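Local coordinates for putative surface-anchored fimbrial subunit (Corynebacterium diphtheriae, PDB 3HR6), which serves as the major shaft pilin of the bacterium's surface pili, a chain of tandem Ig-like modules stabilised by isopeptide and disulfide bonds, at residues 35-40 with 109-114; 205-210 with 232-237; 311-316 with 326-331; 362-367 with 392-397. All coordinates share one frame; numbering follows the deposited sequence. Where two conformers were deposited one is given.

Interaction 1 (35-40 with 109-114)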
loop_
_atom_site.group_PDB
_atom_site.type_symbol
_atom_site.label_atom_id
_atom_site.label_comp_id
_atom_site.label_asym_id
_atom_site.label_seq_id
_atom_site.Cartn_x
_atom_site.Cartn_y
_atom_site.Cartn_z
ATOM N N ASP A 35 -2.376 -14.463 16.944
ATOM C CA ASP A 35 -3.614 -13.789 17.304
ATOM C C ASP A 35 -4.215 -13.045 16.125
ATOM O O ASP A 35 -3.553 -12.799 15.135
ATOM C CB ASP A 35 -3.374 -12.874 18.511
ATOM C CG ASP A 35 -3.202 -13.656 19.785
ATOM O OD1 ASP A 35 -3.749 -14.776 19.910
ATOM O OD2 ASP A 35 -2.534 -13.148 20.690
ATOM N N GLY A 36 -5.516 -12.764 16.237
ATOM C CA GLY A 36 -6.234 -12.004 15.237
ATOM C C GLY A 36 -6.618 -12.806 14.019
ATOM O O GLY A 36 -6.985 -12.239 13.005
ATOM N N MET A 37 -6.491 -14.139 14.103
ATOM C CA MET A 37 -6.853 -14.988 12.979
ATOM C C MET A 37 -8.329 -15.296 13.112
ATOM O O MET A 37 -8.789 -15.676 14.183
ATOM C CB MET A 37 -5.992 -16.248 12.947
ATOM C CG MET A 37 -4.521 -15.957 12.736
ATOM S SD MET A 37 -4.162 -15.376 11.082
ATOM C CE MET A 37 -3.924 -13.597 11.301
ATOM N N SER A 38 -9.059 -15.141 12.008
ATOM C CA SER A 38 -10.512 -15.140 12.027
ATOM C C SER A 38 -11.042 -16.465 11.517
ATOM O O SER A 38 -10.658 -16.926 10.449
ATOM C CB SER A 38 -11.034 -13.995 11.153
ATOM O OG SER A 38 -12.447 -14.075 11.076
ATOM N N PHE A 39 -11.924 -17.077 12.302
ATOM C CA PHE A 39 -12.506 -18.339 11.983
ATOM C C PHE A 39 -13.996 -18.292 12.133
ATOM O O PHE A 39 -14.506 -17.695 13.069
ATOM C CB PHE A 39 -11.976 -19.411 12.922
ATOM C CG PHE A 39 -10.535 -19.711 12.721
ATOM C CD1 PHE A 39 -10.125 -20.718 11.847
ATOM C CD2 PHE A 39 -9.584 -19.010 13.425
ATOM C CE1 PHE A 39 -8.778 -20.981 11.653
ATOM C CE2 PHE A 39 -8.260 -19.265 13.250
ATOM C CZ PHE A 39 -7.844 -20.264 12.358
ATOM N N THR A 40 -14.677 -18.963 11.217
ATOM C CA THR A 40 -16.087 -19.233 11.372
ATOM C C THR A 40 -16.282 -20.736 11.652
ATOM O O THR A 40 -15.708 -21.607 10.972
ATOM C CB THR A 40 -16.867 -18.771 10.137
ATOM O OG1 THR A 40 -16.654 -17.368 9.955
ATOM C CG2 THR A 40 -18.359 -19.036 10.291
ATOM N N GLU A 109 -4.358 -9.578 10.418
ATOM C CA GLU A 109 -3.314 -9.563 9.410
ATOM C C GLU A 109 -3.720 -10.505 8.287
ATOM O O GLU A 109 -4.370 -11.541 8.512
ATOM C CB GLU A 109 -1.983 -10.057 9.970
ATOM C CG GLU A 109 -1.404 -9.321 11.127
ATOM C CD GLU A 109 -0.138 -10.022 11.599
ATOM O OE1 GLU A 109 -0.239 -11.162 12.139
ATOM O OE2 GLU A 109 0.956 -9.445 11.374
ATOM N N ALA A 110 -3.331 -10.167 7.074
ATOM C CA ALA A 110 -3.520 -11.032 5.939
ATOM C C ALA A 110 -2.529 -12.204 5.955
ATOM O O ALA A 110 -1.334 -12.028 6.200
ATOM C CB ALA A 110 -3.363 -10.235 4.673
ATOM N N VAL A 111 -3.075 -13.395 5.766
ATOM C CA VAL A 111 -2.283 -14.634 5.647
ATOM C C VAL A 111 -2.800 -15.536 4.510
ATOM O O VAL A 111 -3.933 -15.389 4.054
ATOM C CB VAL A 111 -2.335 -15.430 6.978
ATOM C CG1 VAL A 111 -1.726 -14.659 8.179
ATOM C CG2 VAL A 111 -3.801 -15.861 7.312
ATOM N N VAL A 112 -2.022 -16.572 4.161
ATOM C CA VAL A 112 -2.490 -17.643 3.317
ATOM C C VAL A 112 -3.196 -18.593 4.284
ATOM O O VAL A 112 -2.569 -19.283 5.090
ATOM C CB VAL A 112 -1.351 -18.347 2.551
ATOM C CG1 VAL A 112 -1.903 -19.433 1.611
ATOM C CG2 VAL A 112 -0.535 -17.290 1.745
ATOM N N ARG A 113 -4.511 -18.552 4.230
ATOM C CA ARG A 113 -5.361 -19.158 5.253
ATOM C C ARG A 113 -5.414 -20.641 5.162
ATOM O O ARG A 113 -5.171 -21.227 4.112
ATOM C CB ARG A 113 -6.773 -18.578 5.179
ATOM C CG ARG A 113 -7.466 -18.821 3.872
ATOM C CD ARG A 113 -8.938 -18.488 3.986
ATOM N NE ARG A 113 -9.582 -18.434 2.680
ATOM C CZ ARG A 113 -10.878 -18.215 2.495
ATOM N NH1 ARG A 113 -11.689 -18.061 3.534
ATOM N NH2 ARG A 113 -11.364 -18.159 1.254
ATOM N N SER A 114 -5.779 -21.243 6.293
ATOM C CA SER A 114 -6.036 -22.653 6.383
ATOM C C SER A 114 -7.260 -22.994 5.550
ATOM O O SER A 114 -8.178 -22.188 5.447
ATOM C CB SER A 114 -6.292 -23.049 7.841
ATOM O OG SER A 114 -5.245 -22.618 8.705
HETATM O O HOH W 1 -2.816 -10.942 13.409
#
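The backbone oxygen Asp-35 O and the carboxylate oxygen Glu-109 OE1 share one water, and this water gives a hydrogen to each. Its bond to Asp-35 O is 2.6 Å long and the one to Glu-109 OE1 is 2.9 Å, so the exposed carboxylate is linked through the water to the loop ahead of strand 38-44. Beneath this water bridge the contact is apolar and is carried by Met-37. Its chain bends at chi2 (-70°) and again at chi3 (104°), which swings the thioether end across to the other segment. There SD meets the forked end of Val-111 tip to tip, 3.8 Å from Val-111 CG2 and 3.9 Å from Val-111 CG1. The terminal methyl goes further along: Met-37 CE lies 3.5 Å from Glu-109 O and 4.0 Å from Val-111 CG1. Gln-103 and His-141 pack against both side chains, and Ala-11 against Met-37. Met-37, just ahead of strand 38-44, thus meets Val-111 of the short strand 111-112, with which 38-44 does not pair; this is interior packing of the N-terminal Ig-like module of the pilin.

Interaction 2 (205-210 with 232-237)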
loop_
_atom_site.group_PDB
_atom_site.type_symbol
_atom_site.label_atom_id
_atom_site.label_comp_id
_atom_site.label_asym_id
_atom_site.label_seq_id
_atom_site.Cartn_x
_atom_site.Cartn_y
_atom_site.Cartn_z
ATOM N N ILE A 205 2.584 0.457 -16.881
ATOM C CA ILE A 205 2.350 -0.489 -15.791
ATOM C C ILE A 205 2.999 -1.791 -16.181
ATOM O O ILE A 205 2.682 -2.348 -17.207
ATOM C CB ILE A 205 0.859 -0.733 -15.517
ATOM C CG1 ILE A 205 0.143 0.609 -15.257
ATOM C CG2 ILE A 205 0.696 -1.656 -14.336
ATOM C CD1 ILE A 205 -1.374 0.480 -15.304
ATOM N N THR A 206 3.921 -2.254 -15.335
ATOM C CA THR A 206 4.619 -3.482 -15.617
ATOM C C THR A 206 4.529 -4.435 -14.436
ATOM O O THR A 206 4.453 -4.027 -13.267
ATOM C CB THR A 206 6.107 -3.232 -15.955
ATOM O OG1 THR A 206 6.761 -2.693 -14.798
ATOM C CG2 THR A 206 6.224 -2.258 -17.192
ATOM N N VAL A 207 4.557 -5.709 -14.786
ATOM C CA VAL A 207 4.431 -6.762 -13.817
ATOM C C VAL A 207 5.438 -7.830 -14.202
ATOM O O VAL A 207 5.454 -8.347 -15.360
ATOM C CB VAL A 207 3.021 -7.364 -13.763
ATOM C CG1 VAL A 207 2.927 -8.426 -12.668
ATOM C CG2 VAL A 207 1.929 -6.315 -13.579
ATOM N N THR A 208 6.276 -8.174 -13.224
ATOM C CA THR A 208 7.241 -9.244 -13.397
ATOM C C THR A 208 7.182 -10.207 -12.204
ATOM O O THR A 208 6.868 -9.809 -11.088
ATOM C CB THR A 208 8.669 -8.705 -13.516
ATOM O OG1 THR A 208 9.075 -8.113 -12.283
ATOM C CG2 THR A 208 8.765 -7.628 -14.609
ATOM N N LEU A 209 7.448 -11.471 -12.462
ATOM C CA LEU A 209 7.573 -12.501 -11.429
ATOM C C LEU A 209 8.945 -13.138 -11.572
ATOM O O LEU A 209 9.246 -13.705 -12.596
ATOM C CB LEU A 209 6.493 -13.561 -11.600
ATOM C CG LEU A 209 6.425 -14.710 -10.586
ATOM C CD1 LEU A 209 6.277 -14.159 -9.156
ATOM C CD2 LEU A 209 5.325 -15.677 -10.919
ATOM N N GLY A 210 9.788 -13.023 -10.551
ATOM C CA GLY A 210 11.124 -13.633 -10.643
ATOM C C GLY A 210 11.934 -12.962 -11.744
ATOM O O GLY A 210 12.788 -13.611 -12.376
ATOM N N LEU A 232 -5.214 1.121 -8.451
ATOM C CA LEU A 232 -4.607 0.263 -9.455
ATOM C C LEU A 232 -4.572 -1.131 -8.868
ATOM O O LEU A 232 -4.156 -1.317 -7.749
ATOM C CB LEU A 232 -3.191 0.718 -9.743
ATOM C CG LEU A 232 -2.321 -0.222 -10.608
ATOM C CD1 LEU A 232 -2.914 -0.486 -11.978
ATOM C CD2 LEU A 232 -0.912 0.335 -10.725
ATOM N N SER A 233 -4.981 -2.124 -9.646
ATOM C CA SER A 233 -5.074 -3.493 -9.162
ATOM C C SER A 233 -4.471 -4.424 -10.183
ATOM O O SER A 233 -4.785 -4.286 -11.357
ATOM C CB SER A 233 -6.547 -3.859 -9.050
ATOM O OG SER A 233 -6.696 -5.213 -8.658
ATOM N N VAL A 234 -3.626 -5.325 -9.694
ATOM C CA VAL A 234 -2.966 -6.365 -10.504
ATOM C C VAL A 234 -3.339 -7.687 -9.884
ATOM O O VAL A 234 -3.094 -7.911 -8.717
ATOM C CB VAL A 234 -1.473 -6.218 -10.508
ATOM C CG1 VAL A 234 -0.829 -7.455 -11.261
ATOM C CG2 VAL A 234 -1.067 -4.866 -11.138
ATOM N N GLN A 235 -3.897 -8.575 -10.706
ATOM C CA GLN A 235 -4.425 -9.804 -10.192
ATOM C C GLN A 235 -3.889 -10.925 -11.023
ATOM O O GLN A 235 -3.973 -10.873 -12.248
ATOM C CB GLN A 235 -5.926 -9.725 -10.350
ATOM C CG GLN A 235 -6.702 -10.703 -9.587
ATOM C CD GLN A 235 -8.121 -10.205 -9.347
ATOM O OE1 GLN A 235 -8.410 -9.467 -8.364
ATOM N NE2 GLN A 235 -8.989 -10.579 -10.226
ATOM N N LEU A 236 -3.402 -11.963 -10.371
ATOM C CA LEU A 236 -2.940 -13.155 -11.063
ATOM C C LEU A 236 -4.003 -14.246 -11.050
ATOM O O LEU A 236 -4.587 -14.552 -10.028
ATOM C CB LEU A 236 -1.662 -13.711 -10.444
ATOM C CG LEU A 236 -0.478 -12.762 -10.355
ATOM C CD1 LEU A 236 0.688 -13.405 -9.528
ATOM C CD2 LEU A 236 -0.037 -12.373 -11.750
ATOM N N ALA A 237 -4.180 -14.877 -12.191
ATOM C CA ALA A 237 -5.160 -15.958 -12.329
ATOM C C ALA A 237 -4.626 -17.006 -13.304
ATOM O O ALA A 237 -3.478 -16.918 -13.730
ATOM C CB ALA A 237 -6.495 -15.398 -12.785
#
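Val-207 and Val-234 form the close-packed centre of this contact, meeting end to end with their methyl groups. Val-207 CG2 comes within 3.8 Å of Val-234 CG1, and it is also 4.1 Å from Val-234 CG2, so one methyl rests against both branches of the opposing valine. Val-207 CG1 is 4.1 Å from Val-234 CG1. The touching methyl of Val-234 is the branch anti to its own backbone N (chi1 174°), while on Val-207 it is the branch beside the N that makes the closest approach. Two residues back, Ile-205 and Leu-232 run alongside each other, pointing opposite ways, and touch through a single pair of methyls, Ile-205 CD1 and Leu-232 CD1, 3.8 Å apart. The two segments run in roughly the same sense, with the CA atoms of Val-207 and Val-234 8.1 Å apart, and no hydrogen bond joins them. This is facing-sheet packing in the beta sandwich of the Cna-B-like module: strand 206-209 belongs to one sheet, beside strand 251-259, and strand 229-236 to the other, between 187-192 and 219-226. Toward the far end the two segments come less close. Leu-209 points inward, yet Leu-209 CD2 stays 5.3 Å from Leu-236 CD1, and the side chain packs on Leu-244 and His-247 instead; Leu-236 rests on Val-219. On the outer side of strand 206-209, Thr-206 turns its side chain away from 232-237 and is exposed, and Gly-210 beyond the strand end is exposed too.

Interaction 3 (311-316 with 326-331)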
loop_
_atom_site.group_PDB
_atom_site.type_symbol
_atom_site.label_atom_id
_atom_site.label_comp_id
_atom_site.label_asym_id
_atom_site.label_seq_id
_atom_site.Cartn_x
_atom_site.Cartn_y
_atom_site.Cartn_z
ATOM N N ILE A 311 6.846 34.467 -2.460
ATOM C CA ILE A 311 7.602 35.690 -2.652
ATOM C C ILE A 311 6.659 36.805 -2.242
ATOM O O ILE A 311 5.490 36.775 -2.639
ATOM C CB ILE A 311 8.055 35.864 -4.154
ATOM C CG1 ILE A 311 8.994 34.742 -4.598
ATOM C CG2 ILE A 311 8.765 37.223 -4.368
ATOM C CD1 ILE A 311 9.339 34.795 -6.099
ATOM N N GLU A 312 7.131 37.724 -1.389
ATOM C CA GLU A 312 6.390 38.945 -1.017
ATOM C C GLU A 312 7.212 40.110 -1.514
ATOM O O GLU A 312 8.209 40.501 -0.880
ATOM C CB GLU A 312 6.204 39.016 0.493
ATOM C CG GLU A 312 5.378 37.890 0.988
ATOM C CD GLU A 312 4.901 38.016 2.402
ATOM O OE1 GLU A 312 5.243 38.986 3.109
ATOM O OE2 GLU A 312 4.160 37.088 2.794
ATOM N N LYS A 313 6.784 40.669 -2.647
ATOM C CA LYS A 313 7.561 41.691 -3.360
ATOM C C LYS A 313 7.066 43.075 -3.013
ATOM O O LYS A 313 5.861 43.315 -2.886
ATOM C CB LYS A 313 7.431 41.486 -4.875
ATOM C CG LYS A 313 8.358 42.363 -5.717
ATOM C CD LYS A 313 9.761 41.825 -5.717
ATOM C CE LYS A 313 10.662 42.604 -6.653
ATOM N NZ LYS A 313 10.863 44.044 -6.378
ATOM N N SER A 314 8.002 44.004 -2.809
ATOM C CA SER A 314 7.657 45.388 -2.610
ATOM C C SER A 314 8.553 46.207 -3.552
ATOM O O SER A 314 9.547 45.679 -4.095
ATOM C CB SER A 314 7.849 45.792 -1.143
ATOM O OG SER A 314 9.160 45.494 -0.709
ATOM N N PHE A 315 8.142 47.440 -3.790
ATOM C CA PHE A 315 8.891 48.395 -4.595
ATOM C C PHE A 315 9.102 49.648 -3.760
ATOM O O PHE A 315 8.170 50.353 -3.373
ATOM C CB PHE A 315 8.185 48.680 -5.916
ATOM C CG PHE A 315 8.203 47.522 -6.855
ATOM C CD1 PHE A 315 9.207 47.390 -7.808
ATOM C CD2 PHE A 315 7.241 46.533 -6.777
ATOM C CE1 PHE A 315 9.254 46.271 -8.668
ATOM C CE2 PHE A 315 7.256 45.467 -7.639
ATOM C CZ PHE A 315 8.271 45.309 -8.583
ATOM N N ASP A 316 10.370 49.906 -3.462
ATOM C CA ASP A 316 10.770 50.879 -2.451
ATOM C C ASP A 316 9.812 50.899 -1.269
ATOM O O ASP A 316 9.313 51.940 -0.875
ATOM C CB ASP A 316 10.984 52.274 -3.060
ATOM C CG ASP A 316 12.246 52.333 -3.906
ATOM O OD1 ASP A 316 13.355 52.110 -3.367
ATOM O OD2 ASP A 316 12.123 52.563 -5.119
ATOM N N ALA A 326 7.496 42.043 -11.012
ATOM C CA ALA A 326 8.787 41.439 -11.221
ATOM C C ALA A 326 8.565 39.973 -11.563
ATOM O O ALA A 326 7.513 39.399 -11.232
ATOM C CB ALA A 326 9.676 41.581 -9.987
ATOM N N THR A 327 9.561 39.381 -12.214
ATOM C CA THR A 327 9.540 38.002 -12.656
ATOM C C THR A 327 10.776 37.293 -12.086
ATOM O O THR A 327 11.872 37.858 -12.051
ATOM C CB THR A 327 9.519 37.919 -14.204
ATOM O OG1 THR A 327 8.376 38.634 -14.728
ATOM C CG2 THR A 327 9.557 36.441 -14.708
ATOM N N PHE A 328 10.560 36.070 -11.592
ATOM C CA PHE A 328 11.600 35.236 -11.008
ATOM C C PHE A 328 11.571 33.860 -11.627
ATOM O O PHE A 328 10.510 33.364 -12.100
ATOM C CB PHE A 328 11.433 35.091 -9.488
ATOM C CG PHE A 328 11.482 36.396 -8.760
ATOM C CD1 PHE A 328 12.684 36.857 -8.192
ATOM C CD2 PHE A 328 10.357 37.195 -8.672
ATOM C CE1 PHE A 328 12.748 38.069 -7.554
ATOM C CE2 PHE A 328 10.406 38.416 -8.039
ATOM C CZ PHE A 328 11.601 38.864 -7.453
ATOM N N GLN A 329 12.763 33.286 -11.691
ATOM C CA GLN A 329 12.905 31.876 -11.953
ATOM C C GLN A 329 13.556 31.204 -10.756
ATOM O O GLN A 329 14.377 31.789 -10.006
ATOM C CB GLN A 329 13.640 31.634 -13.265
ATOM C CG GLN A 329 12.943 32.208 -14.450
ATOM C CD GLN A 329 13.609 31.796 -15.740
ATOM O OE1 GLN A 329 14.746 32.193 -16.003
ATOM N NE2 GLN A 329 12.887 31.059 -16.571
ATOM N N LEU A 330 13.157 29.956 -10.557
ATOM C CA LEU A 330 13.694 29.142 -9.466
ATOM C C LEU A 330 14.847 28.272 -9.983
ATOM O O LEU A 330 14.767 27.685 -11.046
ATOM C CB LEU A 330 12.588 28.303 -8.840
ATOM C CG LEU A 330 12.959 27.458 -7.599
ATOM C CD1 LEU A 330 13.300 28.349 -6.415
ATOM C CD2 LEU A 330 11.795 26.486 -7.272
ATOM N N HIS A 331 15.916 28.223 -9.202
ATOM C CA HIS A 331 17.168 27.603 -9.572
ATOM C C HIS A 331 17.740 26.894 -8.370
ATOM O O HIS A 331 17.209 26.987 -7.273
ATOM C CB HIS A 331 18.166 28.664 -10.015
ATOM C CG HIS A 331 17.968 29.141 -11.420
ATOM N ND1 HIS A 331 18.379 28.406 -12.513
ATOM C CD2 HIS A 331 17.442 30.288 -11.912
ATOM C CE1 HIS A 331 18.129 29.088 -13.618
ATOM N NE2 HIS A 331 17.551 30.232 -13.284
#
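Ile-311 opens the contact by laying its longer branch against the ring of Phe-328: CD1 is 3.7 Å from Phe-328 CD2, approaching at a slant, while its other branch, CG2, sits 4.2 Å from Phe-328 CE2. Two residues on, Lys-313 points the same way. Its CG is anti to the backbone N (chi1 -171°), and a bend at chi2 (78°) brings CD to the edge of the Phe-328 ring, in its plane, 3.9 Å from CZ; a second bend at chi4 turns NZ. The next carbon, Lys-313 CE, presses on Ala-326 CB at 3.6 Å. The end of this lysine is no free amine: NZ is linked covalently to CG of Asn-432, the intramolecular isopeptide bond of this module. Its nitrogen still donates to the carbonyl of its neighbour, Lys-313 NZ to Ser-314 O at 3.1 Å with an angle of 152° at the hydrogen, and it lies above the outer part of one face of Phe-315. Phe-315 in turn brings its ring edge to Ala-326, with CZ 4.1 Å from Ala-326 N, and takes an edge-to-face partner in Tyr-403. Glu-396 packs beside Lys-313, Ala-326 and Phe-328; an acid in this place is consistent with the one thought to assist bond formation in related pilin modules. The apolar stem of the lysine and the link are thus enclosed between two sheets: strand 302-315, flanked by 361-375 and 424-432, on one side, and strand 327-333, flanked by 354-355 and 391-398, on the other.

Interaction 4 (362-367 with 392-397)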
loop_
_atom_site.group_PDB
_atom_site.type_symbol
_atom_site.label_atom_id
_atom_site.label_comp_id
_atom_site.label_asym_id
_atom_site.label_seq_id
_atom_site.Cartn_x
_atom_site.Cartn_y
_atom_site.Cartn_z
ATOM N N ALA A 362 3.968 36.041 -5.177
ATOM C CA ALA A 362 4.141 34.983 -6.148
ATOM C C ALA A 362 4.357 33.691 -5.366
ATOM O O ALA A 362 5.210 33.650 -4.497
ATOM C CB ALA A 362 5.333 35.254 -7.043
ATOM N N VAL A 363 3.557 32.687 -5.680
ATOM C CA VAL A 363 3.597 31.404 -4.991
ATOM C C VAL A 363 4.183 30.328 -5.912
ATOM O O VAL A 363 3.687 30.123 -7.018
ATOM C CB VAL A 363 2.209 31.008 -4.439
ATOM C CG1 VAL A 363 2.365 29.747 -3.562
ATOM C CG2 VAL A 363 1.603 32.144 -3.576
ATOM N N LEU A 364 5.256 29.674 -5.467
ATOM C CA LEU A 364 5.926 28.585 -6.188
ATOM C C LEU A 364 5.576 27.315 -5.394
ATOM O O LEU A 364 6.191 27.031 -4.367
ATOM C CB LEU A 364 7.415 28.839 -6.242
ATOM C CG LEU A 364 7.867 29.921 -7.217
ATOM C CD1 LEU A 364 7.381 31.279 -6.812
ATOM C CD2 LEU A 364 9.370 29.897 -7.237
ATOM N N SER A 365 4.553 26.617 -5.839
ATOM C CA SER A 365 3.992 25.473 -5.112
ATOM C C SER A 365 4.388 24.163 -5.753
ATOM O O SER A 365 4.730 24.108 -6.936
ATOM C CB SER A 365 2.451 25.513 -5.082
ATOM O OG SER A 365 1.931 26.761 -4.661
ATOM N N GLY A 366 4.295 23.093 -4.975
ATOM C CA GLY A 366 4.500 21.766 -5.501
ATOM C C GLY A 366 5.893 21.317 -5.832
ATOM O O GLY A 366 6.129 20.456 -6.726
ATOM N N ILE A 367 6.839 21.846 -5.072
ATOM C CA ILE A 367 8.213 21.512 -5.163
ATOM C C ILE A 367 8.428 20.196 -4.412
ATOM O O ILE A 367 8.309 20.158 -3.181
ATOM C CB ILE A 367 9.134 22.597 -4.559
ATOM C CG1 ILE A 367 8.910 23.972 -5.233
ATOM C CG2 ILE A 367 10.547 22.168 -4.724
ATOM C CD1 ILE A 367 9.417 25.178 -4.423
ATOM N N PHE A 392 17.987 25.968 -2.979
ATOM C CA PHE A 392 17.251 26.693 -3.976
ATOM C C PHE A 392 17.614 28.176 -3.952
ATOM O O PHE A 392 18.080 28.750 -2.930
ATOM C CB PHE A 392 15.738 26.549 -3.768
ATOM C CG PHE A 392 15.214 25.163 -3.956
ATOM C CD1 PHE A 392 14.985 24.631 -5.230
ATOM C CD2 PHE A 392 14.949 24.353 -2.853
ATOM C CE1 PHE A 392 14.513 23.349 -5.394
ATOM C CE2 PHE A 392 14.479 23.074 -3.010
ATOM C CZ PHE A 392 14.250 22.555 -4.278
ATOM N N CYS A 393 17.418 28.799 -5.097
ATOM C CA CYS A 393 17.577 30.256 -5.160
ATOM C C CYS A 393 16.719 30.839 -6.230
ATOM O O CYS A 393 16.335 30.173 -7.162
ATOM C CB CYS A 393 19.040 30.650 -5.333
ATOM S SG CYS A 393 19.786 29.772 -6.759
ATOM N N LEU A 394 16.399 32.114 -6.081
ATOM C CA LEU A 394 15.569 32.794 -7.056
ATOM C C LEU A 394 16.406 33.791 -7.835
ATOM O O LEU A 394 17.224 34.508 -7.255
ATOM C CB LEU A 394 14.468 33.546 -6.331
ATOM C CG LEU A 394 13.384 32.701 -5.644
ATOM C CD1 LEU A 394 12.579 33.604 -4.604
ATOM C CD2 LEU A 394 12.466 32.038 -6.680
ATOM N N VAL A 395 16.175 33.837 -9.136
ATOM C CA VAL A 395 16.819 34.840 -9.990
ATOM C C VAL A 395 15.729 35.747 -10.520
ATOM O O VAL A 395 14.752 35.298 -11.143
ATOM C CB VAL A 395 17.580 34.190 -11.169
ATOM C CG1 VAL A 395 18.011 35.277 -12.210
ATOM C CG2 VAL A 395 18.768 33.393 -10.680
ATOM N N GLU A 396 15.899 37.049 -10.287
ATOM C CA GLU A 396 14.983 38.032 -10.819
ATOM C C GLU A 396 15.319 38.327 -12.268
ATOM O O GLU A 396 16.402 38.854 -12.553
ATOM C CB GLU A 396 15.039 39.326 -10.024
ATOM C CG GLU A 396 13.944 40.279 -10.430
ATOM C CD GLU A 396 13.875 41.498 -9.568
ATOM O OE1 GLU A 396 14.892 42.199 -9.403
ATOM O OE2 GLU A 396 12.765 41.777 -9.105
ATOM N N THR A 397 14.416 37.983 -13.179
ATOM C CA THR A 397 14.670 38.149 -14.625
ATOM C C THR A 397 14.049 39.415 -15.210
ATOM O O THR A 397 14.441 39.845 -16.289
ATOM C CB THR A 397 14.167 36.953 -15.435
ATOM O OG1 THR A 397 12.756 36.804 -15.255
ATOM C CG2 THR A 397 14.912 35.666 -15.087
#
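The segments run in roughly opposite senses with no hydrogen bond between them, the CA atoms of Leu-364 and Leu-394 lying 10.6 Å apart and those of Ile-367 and Phe-392 10.5 Å, a spacing that leaves room for one layer of side chains on each. Gly-366, with its positive phi of 74°, breaks the strand's regular in-and-out pattern, and Leu-364 and Ile-367, three residues apart, both face 392-397. The two leucines pass each other at a slant and touch through one methyl apiece, Leu-364 CD2 to Leu-394 CD2 at 3.8 Å. Ile-367 and Phe-392 lie side by side with their ends pointing opposite ways. The short branch of the isoleucine, CG2, anti to its backbone N, reaches the far end of the ring, 3.7 Å from Phe-392 CZ and 4.2 Å from Phe-392 CE1. That ring also meets Trp-385 edge to face and Arg-332 in a cation-pi contact. Next to it, Cys-393 forms the disulfide with Cys-333 and so ties strand 391-398 to its neighbour 327-333. On its other flank 391-398 pairs with 410-412, while the facing strand 361-375 lies alongside 302-315 in the opposite sheet.

How the interactions relate
From the N terminus the four contacts close loops in series; none nests in or crosses another. Interaction 1 closes a loop within the N-terminal module, and interaction 2 one within the middle Cna-B-like module, their centres about 24 Å apart. Interactions 3 and 4 follow in the C-terminal part, on the opposite side of the chain's centre from interaction 1. With centres about 8 Å apart, these two share one sandwich: backbone contacts from Ile-311 N to Ala-362 O and from Thr-327 O to Thr-397 N, probably hydrogen bonds, join them within each sheet. Of interaction 2, strand 229-236 shares the mixed sheet of 302-315 and 361-375; strand 206-209 lies in another sheet.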